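Local coordinates for protein folylpolyglutamate synthase/dihydrofolate synthase (Thermotoga maritima, PDB 1O5Z) that probably catalyses the ATP-dependent addition of L-glutamate to dihydropteroate and to tetrahydrofolate polyglutamates, with magnesium as cofactor, at residues 36-39 and 40-44. Sequence-based numbering, arbitrary orientation.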
loop_
_atom_site.group_PDB
_atom_site.type_symbol
_atom_site.label_atom_id
_atom_site.label_comp_id
_atom_site.label_asym_id
_atom_site.label_seq_id
_atom_site.Cartn_x
_atom_site.Cartn_y
_atom_site.Cartn_z
ATOM N N GLU A 36 -18.996 -14.611 3.184
ATOM C CA GLU A 36 -20.035 -15.352 2.495
ATOM C C GLU A 36 -20.197 -14.909 1.069
ATOM O O GLU A 36 -20.214 -15.751 0.173
ATOM C CB GLU A 36 -21.373 -15.239 3.216
ATOM C CG GLU A 36 -21.432 -16.015 4.511
ATOM C CD GLU A 36 -20.732 -15.281 5.635
ATOM O OE1 GLU A 36 -20.983 -14.067 5.772
ATOM O OE2 GLU A 36 -19.948 -15.923 6.359
ATOM N N ARG A 37 -20.289 -13.607 0.836
ATOM C CA ARG A 37 -20.405 -13.124 -0.556
ATOM C C ARG A 37 -19.170 -13.389 -1.421
ATOM O O ARG A 37 -19.300 -13.714 -2.588
ATOM C CB ARG A 37 -20.753 -11.647 -0.598
ATOM C CG ARG A 37 -22.077 -11.278 0.038
ATOM C CD ARG A 37 -22.327 -9.764 -0.030
ATOM N NE ARG A 37 -21.229 -9.091 0.653
ATOM C CZ ARG A 37 -21.166 -8.821 1.968
ATOM N NH1 ARG A 37 -20.065 -8.267 2.464
ATOM N NH2 ARG A 37 -22.190 -9.017 2.783
ATOM N N ILE A 38 -17.972 -13.257 -0.858
ATOM C CA ILE A 38 -16.738 -13.444 -1.627
ATOM C C ILE A 38 -16.542 -14.942 -1.919
ATOM O O ILE A 38 -16.108 -15.323 -2.991
ATOM C CB ILE A 38 -15.481 -12.829 -0.891
ATOM C CG1 ILE A 38 -14.198 -12.999 -1.742
ATOM C CG2 ILE A 38 -15.265 -13.480 0.491
ATOM C CD1 ILE A 38 -14.221 -12.310 -3.093
ATOM N N SER A 39 -16.844 -15.783 -0.946
ATOM C CA SER A 39 -16.776 -17.221 -1.147
ATOM C C SER A 39 -17.734 -17.701 -2.265
ATOM O O SER A 39 -17.355 -18.509 -3.113
ATOM C CB SER A 39 -17.072 -17.945 0.150
ATOM O OG SER A 39 -16.143 -17.574 1.135
ATOM N N MET A 40 -18.950 -17.173 -2.282
ATOM C CA MET A 40 -19.903 -17.493 -3.330
ATOM C C MET A 40 -19.495 -16.944 -4.707
ATOM O O MET A 40 -19.600 -17.616 -5.705
ATOM C CB MET A 40 -21.270 -16.935 -2.918
ATOM C CG MET A 40 -22.427 -17.288 -3.811
ATOM S SD MET A 40 -24.001 -16.553 -3.268
ATOM C CE MET A 40 -23.860 -16.846 -1.487
ATOM N N LEU A 41 -19.055 -15.708 -4.787
ATOM C CA LEU A 41 -18.551 -15.181 -6.059
ATOM C C LEU A 41 -17.439 -16.057 -6.626
ATOM O O LEU A 41 -17.531 -16.529 -7.755
ATOM C CB LEU A 41 -18.041 -13.749 -5.882
ATOM C CG LEU A 41 -17.412 -12.986 -7.043
ATOM C CD1 LEU A 41 -18.311 -13.041 -8.265
ATOM C CD2 LEU A 41 -17.132 -11.548 -6.648
ATOM N N LEU A 42 -16.423 -16.316 -5.821
ATOM C CA LEU A 42 -15.329 -17.150 -6.244
ATOM C C LEU A 42 -15.754 -18.576 -6.644
ATOM O O LEU A 42 -15.254 -19.133 -7.625
ATOM C CB LEU A 42 -14.252 -17.178 -5.149
ATOM C CG LEU A 42 -13.443 -15.883 -4.992
ATOM C CD1 LEU A 42 -12.551 -15.932 -3.762
ATOM C CD2 LEU A 42 -12.588 -15.697 -6.197
ATOM N N SER A 43 -16.676 -19.160 -5.887
ATOM C CA SER A 43 -17.198 -20.459 -6.208
ATOM C C SER A 43 -17.820 -20.488 -7.594
ATOM O O SER A 43 -17.632 -21.420 -8.321
ATOM C CB SER A 43 -18.283 -20.836 -5.228
ATOM O OG SER A 43 -18.758 -22.129 -5.508
ATOM N N LYS A 44 -18.598 -19.471 -7.921
ATOM C CA LYS A 44 -19.259 -19.385 -9.204
ATOM C C LYS A 44 -18.227 -19.130 -10.322
ATOM O O LYS A 44 -18.498 -19.449 -11.457
ATOM C CB LYS A 44 -20.330 -18.276 -9.169
ATOM C CG LYS A 44 -21.511 -18.590 -8.229
ATOM C CD LYS A 44 -22.848 -18.055 -8.795
ATOM C CE LYS A 44 -24.067 -18.685 -8.158
ATOM N NZ LYS A 44 -24.663 -19.918 -8.842
#
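Ser43 N donates to Ser39 O at 2.9 Å, the shortest of the four i to i+4 backbone bonds that join residues 36-39 to 40-43. CB of Ser43 also lies 3.3 Å from Ser39 O. Leu42 N reaches Ile38 O at 3.0 Å, with an N-H...O angle of 170°. Leu41 N bonds Arg37 O and Met40 N bonds Glu36 O in the same way. Ser39 OG reaches back one turn and bonds Leu35 O. On the buried face Ile38 and Leu42 lie side by side and point the same way. Leu42 CD1 rests 3.9 Å from Ile38 CG1 and 4.0 Å from Ile38 CD1. Ile38 CG1 stands anti to the backbone N (chi1 -178°), which sets this branch beside Leu42. These are consecutive turns of the short helix 36-44, near the surface of this Mur ligase-type enzyme. Helix 132-146 packs on it through Ala138 and Phe141, which touch Leu42, and Val167 meets both Ile38 and Leu42. Leu41 touches Ile118 and Leu122 of helix 105-122. With an alanine in place of Leu42, CG and both methyls are gone, which is likely to open a gap beside Ile38, Phe141 and Val167. Arg37 is held from elsewhere: its NE forms a salt bridge with Glu134 OE1, and its NH1 bonds Lys32 O.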